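Long-range contacts in AMP-dependent synthetase and ligase (Xenorhabdus doucetiae, PDB 6QSR), which forms one subunit of the dehydratase heterocomplex ApeI:P, which probably carries out dehydration in type II polyketide synthesis of aryl polyene pigments: residues P3-R8 and A16-Y21; P37-V42 and F72-G77; S64-K69 and K114-R119; L80-N85 and F95-D100. One frame throughout, in Å; residues are numbered along the deposited sequence.

Overall arrangement
Contacts 1, 3 and 4 are strand pairings in the one antiparallel sheet that curves over helix 41-56, the hot-dog arrangement expected of this family; contact 2 ties the lead-in to that helix to the loop between strands 61-70 and 79-87. Contacts 1 and 3 hold the outermost strands, 4-9 and 61-70, their centres about 22 Å apart. Contact 4 lies between, its centre about 9 Å from that of contact 1. Along the chain contact 1 closes before the others open, the segments of contacts 2 and 3 alternate, and contact 4 is nested within contact 3. At contact 3 the sheet continues into the FabA/FabZ-like partner chain, building the heterodimer.

Contact 1 (P3-R8 and A16-Y21); sequences PIEIHR and AMIQLY
A classic beta bulge marks the hairpin of strands 4-9 and 15-21: Ile6 and His7 both face Gln19, shifting the register by one residue. Ile6 N gives its hydrogen to Gln19 O, and Gln19 N to His7 O, both at 2.9 Å. Before the bulge Tyr21 N bonds to Ile4 O at 2.9 Å, while the return bond from Ile4 N to Tyr21 O is weak; a water bridges the same two groups, donating to Tyr21 O and accepting weakly from Ile4 N. With CG anti to the backbone N (chi1 172°), the Tyr21 ring runs out beside Ile4, whose CD1 reaches the ring edge in its plane, 4.0 Å from Tyr21 CD2. Two residues on, Ile6 CG1 rests 4.1 Å from Tyr21 CB. On the other face Glu5 CG packs 3.8 Å from Ile18 CG2. The carboxylate of Glu5 is gripped side-on, probably limiting its rotation: Arg8 NE meets Glu5 OE1 at 2.7 Å, tilted from the guanidinium plane, while NH1 meets the syn lone pair of OE2, which lies in that plane. Tyr51 OH of helix 41-56 also bonds to OE2, and strand 15-21 pairs on its other edge with strand 79-87.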
loop_
_atom_site.group_PDB
_atom_site.type_symbol
_atom_site.label_atom_id
_atom_site.label_comp_id
_atom_site.label_asym_id
_atom_site.label_seq_id
_atom_site.Cartn_x
_atom_site.Cartn_y
_atom_site.Cartn_z
ATOM N N PRO A 3 -2.563 15.215 -0.131
ATOM C CA PRO A 3 -3.164 15.793 -1.326
ATOM C C PRO A 3 -3.803 17.154 -1.039
ATOM O O PRO A 3 -3.779 17.616 0.099
ATOM C CB PRO A 3 -4.224 14.762 -1.701
ATOM C CG PRO A 3 -4.643 14.172 -0.399
ATOM C CD PRO A 3 -3.553 14.415 0.609
ATOM N N ILE A 4 -4.366 17.784 -2.068
ATOM C CA ILE A 4 -4.981 19.103 -1.927
ATOM C C ILE A 4 -6.388 18.939 -1.357
ATOM O O ILE A 4 -7.222 18.242 -1.933
ATOM C CB ILE A 4 -4.994 19.874 -3.276
ATOM C CG1 ILE A 4 -3.570 20.337 -3.613
ATOM C CG2 ILE A 4 -5.921 21.084 -3.224
ATOM C CD1 ILE A 4 -3.326 20.554 -5.085
ATOM N N GLU A 5 -6.644 19.587 -0.225
ATOM C CA GLU A 5 -7.950 19.503 0.422
ATOM C C GLU A 5 -8.844 20.633 -0.081
ATOM O O GLU A 5 -8.554 21.805 0.150
ATOM C CB GLU A 5 -7.815 19.573 1.943
ATOM C CG GLU A 5 -9.101 19.201 2.657
ATOM C CD GLU A 5 -8.981 19.272 4.161
ATOM O OE1 GLU A 5 -9.875 19.866 4.797
ATOM O OE2 GLU A 5 -8.000 18.736 4.712
ATOM N N ILE A 6 -9.931 20.265 -0.754
ATOM C CA ILE A 6 -10.894 21.224 -1.297
ATOM C C ILE A 6 -11.912 21.632 -0.231
ATOM O O ILE A 6 -12.243 22.811 -0.123
ATOM C CB ILE A 6 -11.620 20.652 -2.546
ATOM C CG1 ILE A 6 -10.610 20.241 -3.632
ATOM C CG2 ILE A 6 -12.631 21.650 -3.112
ATOM C CD1 ILE A 6 -9.705 21.351 -4.133
ATOM N N HIS A 7 -12.400 20.659 0.543
ATOM C CA HIS A 7 -13.442 20.892 1.544
ATOM C C HIS A 7 -13.449 19.774 2.593
ATOM O O HIS A 7 -13.127 18.628 2.283
ATOM C CB HIS A 7 -14.809 20.963 0.846
ATOM C CG HIS A 7 -15.910 21.517 1.700
ATOM N ND1 HIS A 7 -17.103 20.855 1.897
ATOM C CD2 HIS A 7 -16.002 22.675 2.398
ATOM C CE1 HIS A 7 -17.882 21.581 2.680
ATOM N NE2 HIS A 7 -17.237 22.689 3.000
ATOM N N ARG A 8 -13.791 20.113 3.833
ATOM C CA ARG A 8 -14.096 19.098 4.846
ATOM C C ARG A 8 -15.386 19.419 5.591
ATOM O O ARG A 8 -15.718 20.586 5.817
ATOM C CB ARG A 8 -12.936 18.890 5.830
ATOM C CG ARG A 8 -12.602 20.072 6.733
ATOM C CD ARG A 8 -11.658 19.691 7.867
ATOM N NE ARG A 8 -10.309 19.380 7.391
ATOM C CZ ARG A 8 -9.201 19.387 8.139
ATOM N NH1 ARG A 8 -8.032 19.090 7.573
ATOM N NH2 ARG A 8 -9.234 19.684 9.440
ATOM N N ALA A 16 -16.366 11.979 9.223
ATOM C CA ALA A 16 -15.818 13.049 8.385
ATOM C C ALA A 16 -15.999 12.751 6.911
ATOM O O ALA A 16 -15.944 11.598 6.485
ATOM C CB ALA A 16 -14.344 13.274 8.689
ATOM N N MET A 17 -16.210 13.822 6.149
ATOM C CA MET A 17 -16.307 13.784 4.706
ATOM C C MET A 17 -15.281 14.787 4.214
ATOM O O MET A 17 -15.301 15.942 4.641
ATOM C CB MET A 17 -17.703 14.192 4.251
ATOM C CG MET A 17 -18.646 13.023 4.024
ATOM S SD MET A 17 -20.297 13.543 3.512
ATOM C CE MET A 17 -19.941 14.428 1.990
ATOM N N ILE A 18 -14.373 14.344 3.349
ATOM C CA ILE A 18 -13.291 15.197 2.852
ATOM C C ILE A 18 -13.261 15.103 1.333
ATOM O O ILE A 18 -13.288 14.002 0.777
ATOM C CB ILE A 18 -11.912 14.783 3.427
ATOM C CG1 ILE A 18 -11.940 14.670 4.962
ATOM C CG2 ILE A 18 -10.839 15.790 3.051
ATOM C CD1 ILE A 18 -12.006 13.252 5.476
ATOM N N GLN A 19 -13.222 16.258 0.667
ATOM C CA GLN A 19 -13.080 16.306 -0.775
ATOM C C GLN A 19 -11.616 16.608 -1.084
ATOM O O GLN A 19 -11.088 17.632 -0.634
ATOM C CB GLN A 19 -13.998 17.362 -1.377
ATOM C CG GLN A 19 -13.986 17.398 -2.899
ATOM C CD GLN A 19 -15.094 18.260 -3.470
ATOM O OE1 GLN A 19 -15.597 19.167 -2.807
ATOM N NE2 GLN A 19 -15.480 17.979 -4.706
ATOM N N LEU A 20 -10.983 15.707 -1.844
ATOM C CA LEU A 20 -9.552 15.755 -2.139
ATOM C C LEU A 20 -9.293 15.778 -3.627
ATOM O O LEU A 20 -9.989 15.115 -4.394
ATOM C CB LEU A 20 -8.850 14.521 -1.576
ATOM C CG LEU A 20 -8.976 14.292 -0.078
ATOM C CD1 LEU A 20 -8.304 12.977 0.274
ATOM C CD2 LEU A 20 -8.361 15.447 0.692
ATOM N N TYR A 21 -8.253 16.500 -4.016
ATOM C CA TYR A 21 -7.853 16.601 -5.414
ATOM C C TYR A 21 -6.439 16.035 -5.579
ATOM O O TYR A 21 -5.539 16.366 -4.810
ATOM C CB TYR A 21 -7.920 18.053 -5.873
ATOM C CG TYR A 21 -7.331 18.259 -7.245
ATOM C CD1 TYR A 21 -8.051 17.920 -8.387
ATOM C CD2 TYR A 21 -6.039 18.763 -7.401
ATOM C CE1 TYR A 21 -7.503 18.092 -9.652
ATOM C CE2 TYR A 21 -5.488 18.943 -8.660
ATOM C CZ TYR A 21 -6.221 18.601 -9.781
ATOM O OH TYR A 21 -5.667 18.774 -11.036
HETATM O O HOH W 1 -2.873 16.191 -4.602
#

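Contact 2 (P37-V42 and F72-G77); sequences PLLPGV and FPLQPG
The side chains of Pro37 and Pro76 cross at about a right angle, Pro37 CB and CG both lying close to the CD and CG side of Pro76, with CB 3.7 Å from Pro76 CD. The phenyl ring of Phe72, at the other end of segment 72-77, carries its own neighbour on one face: Pro73 CD sits 3.5 Å above the ring plane, displaced toward the rim. Pro73 in turn offers its CB to Leu38 CD2 at 3.8 Å, the two side chains running side by side in the same direction. Between the prolines the backbones are joined by a single direct hydrogen bond, Leu39 N to Leu74 O at 2.9 Å and nearly straight (166°), although the donor stands 31° from the carbonyl plane. A water makes a second link, donating to Leu39 O and accepting from Leu74 N. The side chains of these two residues cross obliquely, CB to CB at 4.0 Å; with Leu39 CG anti to the backbone N (chi1 -172°), its CD2 reaches Leu74 CD1 at 4.2 Å. The contact sets the loop between strands 61-70 and 79-87 against the approach to helix 41-56: Leu39 and Leu74 both reach Gln44 on that helix, Phe72 and Leu74 lean on Leu99 of strand 92-99, and Pro73 packs on Met107 of the FabA/FabZ-like partner chain.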
loop_
_atom_site.group_PDB
_atom_site.type_symbol
_atom_site.label_atom_id
_atom_site.label_comp_id
_atom_site.label_asym_id
_atom_site.label_seq_id
_atom_site.Cartn_x
_atom_site.Cartn_y
_atom_site.Cartn_z
ATOM N N PRO A 37 0.625 7.284 -14.282
ATOM C CA PRO A 37 0.568 7.580 -12.840
ATOM C C PRO A 37 -0.691 6.986 -12.198
ATOM O O PRO A 37 -1.797 7.225 -12.670
ATOM C CB PRO A 37 0.579 9.115 -12.775
ATOM C CG PRO A 37 0.202 9.578 -14.141
ATOM C CD PRO A 37 0.672 8.516 -15.092
ATOM N N LEU A 38 -0.503 6.179 -11.157
ATOM C CA LEU A 38 -1.611 5.602 -10.400
ATOM C C LEU A 38 -1.364 5.850 -8.931
ATOM O O LEU A 38 -0.230 5.716 -8.470
ATOM C CB LEU A 38 -1.696 4.092 -10.618
ATOM C CG LEU A 38 -2.131 3.601 -11.993
ATOM C CD1 LEU A 38 -1.961 2.092 -12.065
ATOM C CD2 LEU A 38 -3.572 4.006 -12.276
ATOM N N LEU A 39 -2.421 6.179 -8.195
ATOM C CA LEU A 39 -2.302 6.414 -6.760
ATOM C C LEU A 39 -2.159 5.060 -6.052
ATOM O O LEU A 39 -3.050 4.212 -6.185
ATOM C CB LEU A 39 -3.533 7.167 -6.249
ATOM C CG LEU A 39 -3.487 7.672 -4.803
ATOM C CD1 LEU A 39 -2.466 8.784 -4.641
ATOM C CD2 LEU A 39 -4.860 8.145 -4.359
ATOM N N PRO A 40 -1.035 4.835 -5.321
ATOM C CA PRO A 40 -0.894 3.583 -4.575
ATOM C C PRO A 40 -2.000 3.368 -3.536
ATOM O O PRO A 40 -2.488 4.341 -2.936
ATOM C CB PRO A 40 0.460 3.738 -3.860
ATOM C CG PRO A 40 1.202 4.770 -4.632
ATOM C CD PRO A 40 0.152 5.699 -5.153
ATOM N N GLY A 41 -2.368 2.104 -3.336
ATOM C CA GLY A 41 -3.334 1.694 -2.304
ATOM C C GLY A 41 -2.941 2.152 -0.908
ATOM O O GLY A 41 -3.791 2.582 -0.121
ATOM N N VAL A 42 -1.648 2.069 -0.606
ATOM C CA VAL A 42 -1.118 2.538 0.679
ATOM C C VAL A 42 -1.308 4.040 0.946
ATOM O O VAL A 42 -1.460 4.437 2.095
ATOM C CB VAL A 42 0.365 2.138 0.851
ATOM C CG1 VAL A 42 1.295 2.978 -0.027
ATOM C CG2 VAL A 42 0.787 2.214 2.312
ATOM N N PHE A 72 -11.230 0.500 -8.226
ATOM C CA PHE A 72 -11.102 1.373 -9.405
ATOM C C PHE A 72 -9.786 2.155 -9.331
ATOM O O PHE A 72 -9.472 2.699 -8.270
ATOM C CB PHE A 72 -12.288 2.347 -9.471
ATOM C CG PHE A 72 -12.490 2.977 -10.825
ATOM C CD1 PHE A 72 -11.958 4.233 -11.115
ATOM C CD2 PHE A 72 -13.215 2.314 -11.814
ATOM C CE1 PHE A 72 -12.149 4.817 -12.368
ATOM C CE2 PHE A 72 -13.407 2.895 -13.066
ATOM C CZ PHE A 72 -12.871 4.147 -13.343
ATOM N N PRO A 73 -9.018 2.229 -10.446
ATOM C CA PRO A 73 -7.748 2.963 -10.380
ATOM C C PRO A 73 -7.934 4.475 -10.310
ATOM O O PRO A 73 -8.843 5.024 -10.952
ATOM C CB PRO A 73 -7.028 2.579 -11.676
ATOM C CG PRO A 73 -8.078 2.065 -12.599
ATOM C CD PRO A 73 -9.323 1.767 -11.817
ATOM N N LEU A 74 -7.074 5.127 -9.533
ATOM C CA LEU A 74 -7.103 6.570 -9.351
ATOM C C LEU A 74 -5.839 7.178 -9.934
ATOM O O LEU A 74 -4.754 6.619 -9.797
ATOM C CB LEU A 74 -7.220 6.908 -7.865
ATOM C CG LEU A 74 -8.511 6.398 -7.204
ATOM C CD1 LEU A 74 -8.499 6.671 -5.714
ATOM C CD2 LEU A 74 -9.734 7.039 -7.842
ATOM N N GLN A 75 -5.998 8.322 -10.593
ATOM C CA GLN A 75 -4.910 8.987 -11.314
ATOM C C GLN A 75 -4.968 10.500 -11.101
ATOM O O GLN A 75 -5.971 11.015 -10.595
ATOM C CB GLN A 75 -4.984 8.645 -12.810
ATOM C CG GLN A 75 -6.230 9.132 -13.533
ATOM C CD GLN A 75 -6.173 8.881 -15.031
ATOM O OE1 GLN A 75 -5.098 8.855 -15.636
ATOM N NE2 GLN A 75 -7.338 8.703 -15.639
ATOM N N PRO A 76 -3.902 11.229 -11.495
ATOM C CA PRO A 76 -3.950 12.676 -11.317
ATOM C C PRO A 76 -5.094 13.327 -12.095
ATOM O O PRO A 76 -5.466 12.841 -13.170
ATOM C CB PRO A 76 -2.594 13.147 -11.848
ATOM C CG PRO A 76 -1.708 11.963 -11.754
ATOM C CD PRO A 76 -2.590 10.781 -11.993
ATOM N N GLY A 77 -5.651 14.394 -11.521
ATOM C CA GLY A 77 -6.831 15.052 -12.057
ATOM C C GLY A 77 -8.132 14.598 -11.419
ATOM O O GLY A 77 -9.133 15.310 -11.516
HETATM O O HOH W 2 -5.213 3.771 -7.829
#

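Contact 3 (S64-K69 and K114-R119); sequences SIEMVK and KIKLCR
Glu66 crosses toward segment 114-119 and touches it almost from its base. Its CB lies 3.5 Å from Lys114 O; its CG, turned to the side of the backbone N and anti to the carbonyl carbon (chi1 -68°), comes 3.6 Å from Lys116 CG, and CD passes a little farther from the same methylene. A second bend at chi2 turns the carboxylate back along its own strand, where OE2 accepts the hydroxyl hydrogen of Ser64 OG at 2.7 Å, approached on the anti side and somewhat out of the carboxylate plane. OE1 makes a salt bridge with Arg115 of the FabA/FabZ-like partner chain, and the carboxylate is probably held against rotation by the serine and the arginine. Ser64 OG also lies 3.3 Å from Lys116 CB, which places the hydroxyl between the lysine stem and the acid; the ammonium end of Lys116 goes elsewhere, to Lys90 O.

Glu66 belongs to a classic beta bulge, which is consistent with its turn toward segment 114-119: Glu66 and Met67 both face Lys114, whose carbonyl receives weak bonds from both their N-H groups. Firmer bonds are Lys116 N to Ser64 O at 2.8 Å, ahead of the bulge, and Lys114 N to Met67 O at 2.7 Å, within it. Ile65 and Ile115 point to the other face, toward helix 41-56, where they meet Ile45 and Val48 respectively. Strand 109-118 pairs on its other edge with strand 92-99, while strand 61-70 pairs antiparallel with a strand of the partner chain, carrying the sheet across the interface.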
loop_
_atom_site.group_PDB
_atom_site.type_symbol
_atom_site.label_atom_id
_atom_site.label_comp_id
_atom_site.label_asym_id
_atom_site.label_seq_id
_atom_site.Cartn_x
_atom_site.Cartn_y
_atom_site.Cartn_z
ATOM N N SER A 64 -4.566 -2.874 12.656
ATOM C CA SER A 64 -4.718 -3.769 11.503
ATOM C C SER A 64 -5.582 -3.180 10.412
ATOM O O SER A 64 -6.362 -2.263 10.662
ATOM C CB SER A 64 -5.345 -5.092 11.939
ATOM O OG SER A 64 -6.680 -4.907 12.364
ATOM N N ILE A 65 -5.409 -3.710 9.201
ATOM C CA ILE A 65 -6.359 -3.528 8.108
ATOM C C ILE A 65 -7.074 -4.868 8.030
ATOM O O ILE A 65 -6.532 -5.836 7.498
ATOM C CB ILE A 65 -5.661 -3.169 6.770
ATOM C CG1 ILE A 65 -4.757 -1.941 6.946
ATOM C CG2 ILE A 65 -6.691 -2.898 5.675
ATOM C CD1 ILE A 65 -3.658 -1.828 5.909
ATOM N N GLU A 66 -8.279 -4.922 8.597
ATOM C CA GLU A 66 -9.111 -6.115 8.542
ATOM C C GLU A 66 -9.513 -6.494 7.120
ATOM O O GLU A 66 -9.413 -7.666 6.732
ATOM C CB GLU A 66 -10.356 -5.939 9.413
ATOM C CG GLU A 66 -10.057 -5.882 10.910
ATOM C CD GLU A 66 -9.371 -7.134 11.417
ATOM O OE1 GLU A 66 -10.052 -8.171 11.561
ATOM O OE2 GLU A 66 -8.143 -7.095 11.659
ATOM N N MET A 67 -9.946 -5.501 6.351
ATOM C CA MET A 67 -10.335 -5.713 4.971
ATOM C C MET A 67 -10.168 -4.390 4.231
ATOM O O MET A 67 -10.586 -3.337 4.714
ATOM C CB MET A 67 -11.788 -6.224 4.912
ATOM C CG MET A 67 -12.327 -6.519 3.519
ATOM S SD MET A 67 -11.896 -8.123 2.824
ATOM C CE MET A 67 -12.896 -9.238 3.808
ATOM N N VAL A 68 -9.536 -4.445 3.066
ATOM C CA VAL A 68 -9.523 -3.310 2.145
ATOM C C VAL A 68 -9.718 -3.813 0.722
ATOM O O VAL A 68 -9.202 -4.863 0.365
ATOM C CB VAL A 68 -8.233 -2.462 2.274
ATOM C CG1 VAL A 68 -6.976 -3.271 1.939
ATOM C CG2 VAL A 68 -8.336 -1.218 1.404
ATOM N N LYS A 69 -10.477 -3.056 -0.076
ATOM C CA LYS A 69 -10.721 -3.379 -1.473
ATOM C C LYS A 69 -10.456 -2.132 -2.295
ATOM O O LYS A 69 -11.004 -1.067 -2.011
ATOM C CB LYS A 69 -12.161 -3.859 -1.700
ATOM C CG LYS A 69 -12.581 -5.030 -0.812
ATOM C CD LYS A 69 -13.124 -6.212 -1.610
ATOM C CE LYS A 69 -12.944 -7.533 -0.872
ATOM N NZ LYS A 69 -13.812 -7.640 0.333
ATOM N N LYS A 114 -11.832 -1.484 6.300
ATOM C CA LYS A 114 -12.037 -1.549 7.748
ATOM C C LYS A 114 -10.684 -1.690 8.439
ATOM O O LYS A 114 -9.956 -2.664 8.192
ATOM C CB LYS A 114 -12.898 -2.760 8.109
ATOM C CG LYS A 114 -14.307 -2.732 7.539
ATOM C CD LYS A 114 -14.970 -4.098 7.591
ATOM C CE LYS A 114 -15.270 -4.535 9.014
ATOM N NZ LYS A 114 -16.014 -5.828 9.020
ATOM N N ILE A 115 -10.364 -0.720 9.298
ATOM C CA ILE A 115 -9.087 -0.654 10.018
ATOM C C ILE A 115 -9.372 -0.768 11.518
ATOM O O ILE A 115 -10.322 -0.167 12.003
ATOM C CB ILE A 115 -8.372 0.679 9.685
ATOM C CG1 ILE A 115 -7.883 0.658 8.229
ATOM C CG2 ILE A 115 -7.196 0.967 10.632
ATOM C CD1 ILE A 115 -7.579 2.025 7.630
ATOM N N LYS A 116 -8.579 -1.547 12.248
ATOM C CA LYS A 116 -8.659 -1.535 13.709
ATOM C C LYS A 116 -7.578 -0.629 14.286
ATOM O O LYS A 116 -6.428 -0.624 13.815
ATOM C CB LYS A 116 -8.574 -2.941 14.301
ATOM C CG LYS A 116 -9.713 -3.847 13.870
ATOM C CD LYS A 116 -11.013 -3.573 14.613
ATOM C CE LYS A 116 -11.170 -4.406 15.877
ATOM N NZ LYS A 116 -12.589 -4.822 16.049
ATOM N N LEU A 117 -7.962 0.164 15.279
ATOM C CA LEU A 117 -7.013 0.995 16.025
ATOM C C LEU A 117 -6.883 0.446 17.440
ATOM O O LEU A 117 -7.746 -0.305 17.892
ATOM C CB LEU A 117 -7.464 2.449 16.064
ATOM C CG LEU A 117 -7.734 3.112 14.710
ATOM C CD1 LEU A 117 -8.189 4.548 14.892
ATOM C CD2 LEU A 117 -6.493 3.049 13.837
ATOM N N CYS A 118 -5.786 0.815 18.102
ATOM C CA CYS A 118 -5.518 0.446 19.497
ATOM C C CYS A 118 -4.982 1.686 20.217
ATOM O O CYS A 118 -4.491 2.623 19.584
ATOM C CB CYS A 118 -4.511 -0.711 19.582
ATOM S SG CYS A 118 -2.885 -0.349 18.873
ATOM N N ARG A 119 -5.081 1.696 21.538
ATOM C CA ARG A 119 -4.752 2.888 22.314
ATOM C C ARG A 119 -3.612 2.595 23.278
ATOM O O ARG A 119 -3.711 1.695 24.110
ATOM C CB ARG A 119 -5.999 3.351 23.052
ATOM C CG ARG A 119 -5.883 4.708 23.730
ATOM C CD ARG A 119 -7.175 5.089 24.442
ATOM N NE ARG A 119 -7.740 3.981 25.218
ATOM C CZ ARG A 119 -8.869 4.033 25.921
ATOM N NH1 ARG A 119 -9.580 5.160 26.009
ATOM N NH2 ARG A 119 -9.276 2.941 26.567
ATOM O OXT ARG A 119 -2.564 3.249 23.239
#

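Contact 4 (L80-N85 and F95-D100); sequences LLLKIN and FRYDLD
Leu81 with Asp98 and Lys83 with Arg96 form hydrogen-bonded pairs in a regular antiparallel ladder without a bulge, the strand axes 4.6 Å apart at closest approach. The bonds are nearly straight for the most part, Leu81 N to Asp98 O measuring 2.8 Å at 174°. The interior face is built around Tyr97. Leu82, with CG anti to the backbone N (chi1 173°), brings CD1 over the middle of the phenol ring, 3.6 Å from its centroid and 11° off the normal, a CH-pi contact, while its other methyl, CD2, reaches Tyr97 OH at 3.5 Å. Leu80 CD1 comes obliquely to the ring, 3.8 Å from Tyr97 CD2, and the hydroxyl is tied to Gln44 O on helix 41-56. Farther along, Ile84 CG1 packs 4.2 Å from Phe95 CB. The opposite face is mixed, with Leu81 beside Lys83, Arg96 and Asp98: Arg96 NE and Asp98 OD1 form a salt bridge at 2.8 Å, Asp98 OD2 stands over the guanidinium face, and Thr109 OG1 bonds to both residues, which probably limits rotation of both groups. An antiparallel sheet wrapped round a long central helix is the hallmark of the hot-dog fold, and this hairpin supplies its middle strands.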
loop_
_atom_site.group_PDB
_atom_site.type_symbol
_atom_site.label_atom_id
_atom_site.label_comp_id
_atom_site.label_asym_id
_atom_site.label_seq_id
_atom_site.Cartn_x
_atom_site.Cartn_y
_atom_site.Cartn_z
ATOM N N LEU A 80 -11.675 13.147 -5.284
ATOM C CA LEU A 80 -12.144 12.068 -4.433
ATOM C C LEU A 80 -13.027 12.626 -3.333
ATOM O O LEU A 80 -12.789 13.735 -2.841
ATOM C CB LEU A 80 -10.951 11.356 -3.781
ATOM C CG LEU A 80 -9.782 10.936 -4.675
ATOM C CD1 LEU A 80 -8.726 10.199 -3.863
ATOM C CD2 LEU A 80 -10.268 10.071 -5.828
ATOM N N LEU A 81 -14.037 11.850 -2.944
ATOM C CA LEU A 81 -14.794 12.106 -1.731
ATOM C C LEU A 81 -14.472 10.971 -0.765
ATOM O O LEU A 81 -14.770 9.810 -1.048
ATOM C CB LEU A 81 -16.298 12.160 -2.021
ATOM C CG LEU A 81 -16.761 13.242 -3.006
ATOM C CD1 LEU A 81 -18.258 13.130 -3.269
ATOM C CD2 LEU A 81 -16.411 14.628 -2.486
ATOM N N LEU A 82 -13.843 11.319 0.353
ATOM C CA LEU A 82 -13.436 10.356 1.385
ATOM C C LEU A 82 -14.381 10.440 2.570
ATOM O O LEU A 82 -14.478 11.487 3.191
ATOM C CB LEU A 82 -12.011 10.661 1.847
ATOM C CG LEU A 82 -11.456 9.866 3.034
ATOM C CD1 LEU A 82 -11.599 8.369 2.814
ATOM C CD2 LEU A 82 -10.008 10.260 3.271
ATOM N N LYS A 83 -15.033 9.325 2.891
ATOM C CA LYS A 83 -15.979 9.221 3.994
ATOM C C LYS A 83 -15.340 8.292 5.017
ATOM O O LYS A 83 -14.929 7.195 4.654
ATOM C CB LYS A 83 -17.288 8.633 3.460
ATOM C CG LYS A 83 -18.331 8.195 4.488
ATOM C CD LYS A 83 -18.998 6.903 4.018
ATOM C CE LYS A 83 -20.225 6.532 4.833
ATOM N NZ LYS A 83 -21.153 5.713 3.999
ATOM N N ILE A 84 -15.229 8.748 6.269
ATOM C CA ILE A 84 -14.631 7.961 7.362
ATOM C C ILE A 84 -15.576 7.955 8.560
ATOM O O ILE A 84 -16.115 9.002 8.932
ATOM C CB ILE A 84 -13.269 8.532 7.837
ATOM C CG1 ILE A 84 -12.268 8.659 6.684
ATOM C CG2 ILE A 84 -12.661 7.623 8.900
ATOM C CD1 ILE A 84 -11.116 9.595 6.986
ATOM N N ASN A 85 -15.745 6.781 9.167
ATOM C CA ASN A 85 -16.540 6.617 10.375
ATOM C C ASN A 85 -15.671 5.922 11.421
ATOM O O ASN A 85 -15.041 4.900 11.127
ATOM C CB ASN A 85 -17.782 5.788 10.062
ATOM C CG ASN A 85 -18.696 5.613 11.261
ATOM O OD1 ASN A 85 -18.432 4.804 12.160
ATOM N ND2 ASN A 85 -19.791 6.359 11.272
ATOM N N PHE A 95 -13.933 3.254 6.075
ATOM C CA PHE A 95 -13.736 4.304 5.066
ATOM C C PHE A 95 -14.184 3.885 3.680
ATOM O O PHE A 95 -14.262 2.701 3.357
ATOM C CB PHE A 95 -12.273 4.781 5.000
ATOM C CG PHE A 95 -11.324 3.781 4.397
ATOM C CD1 PHE A 95 -10.715 2.814 5.191
ATOM C CD2 PHE A 95 -11.031 3.799 3.039
ATOM C CE1 PHE A 95 -9.838 1.887 4.645
ATOM C CE2 PHE A 95 -10.152 2.865 2.486
ATOM C CZ PHE A 95 -9.557 1.912 3.290
ATOM N N ARG A 96 -14.428 4.892 2.853
ATOM C CA ARG A 96 -14.820 4.675 1.483
ATOM C C ARG A 96 -14.321 5.884 0.703
ATOM O O ARG A 96 -14.453 7.013 1.174
ATOM C CB ARG A 96 -16.344 4.514 1.418
ATOM C CG ARG A 96 -16.946 4.396 0.030
ATOM C CD ARG A 96 -18.466 4.314 0.107
ATOM N NE ARG A 96 -19.067 4.251 -1.228
ATOM C CZ ARG A 96 -20.357 4.459 -1.513
ATOM N NH1 ARG A 96 -21.243 4.758 -0.560
ATOM N NH2 ARG A 96 -20.769 4.368 -2.777
ATOM N N TYR A 97 -13.671 5.636 -0.430
ATOM C CA TYR A 97 -13.308 6.692 -1.372
ATOM C C TYR A 97 -14.236 6.572 -2.563
ATOM O O TYR A 97 -14.310 5.510 -3.176
ATOM C CB TYR A 97 -11.870 6.527 -1.864
ATOM C CG TYR A 97 -10.775 6.985 -0.924
ATOM C CD1 TYR A 97 -10.210 6.110 0.019
ATOM C CD2 TYR A 97 -10.258 8.278 -1.015
ATOM C CE1 TYR A 97 -9.179 6.525 0.853
ATOM C CE2 TYR A 97 -9.229 8.704 -0.183
ATOM C CZ TYR A 97 -8.690 7.828 0.744
ATOM O OH TYR A 97 -7.674 8.277 1.554
ATOM N N ASP A 98 -14.926 7.659 -2.901
ATOM C CA ASP A 98 -15.785 7.699 -4.077
ATOM C C ASP A 98 -15.200 8.693 -5.061
ATOM O O ASP A 98 -14.686 9.740 -4.664
ATOM C CB ASP A 98 -17.214 8.126 -3.716
ATOM C CG ASP A 98 -17.985 7.060 -2.946
ATOM O OD1 ASP A 98 -17.699 5.851 -3.083
ATOM O OD2 ASP A 98 -18.913 7.442 -2.202
ATOM N N LEU A 99 -15.260 8.348 -6.344
ATOM C CA LEU A 99 -14.947 9.306 -7.404
ATOM C C LEU A 99 -16.043 10.368 -7.420
ATOM O O LEU A 99 -17.233 10.036 -7.389
ATOM C CB LEU A 99 -14.817 8.619 -8.768
ATOM C CG LEU A 99 -13.391 8.244 -9.183
ATOM C CD1 LEU A 99 -13.425 7.299 -10.374
ATOM C CD2 LEU A 99 -12.574 9.485 -9.527
ATOM N N ASP A 100 -15.632 11.634 -7.441
ATOM C CA ASP A 100 -16.554 12.763 -7.305
ATOM C C ASP A 100 -17.340 12.970 -8.599
ATOM O O ASP A 100 -16.776 13.357 -9.621
ATOM C CB ASP A 100 -15.775 14.030 -6.917
ATOM C CG ASP A 100 -16.677 15.237 -6.667
ATOM O OD1 ASP A 100 -16.786 15.669 -5.499
ATOM O OD2 ASP A 100 -17.266 15.767 -7.636
#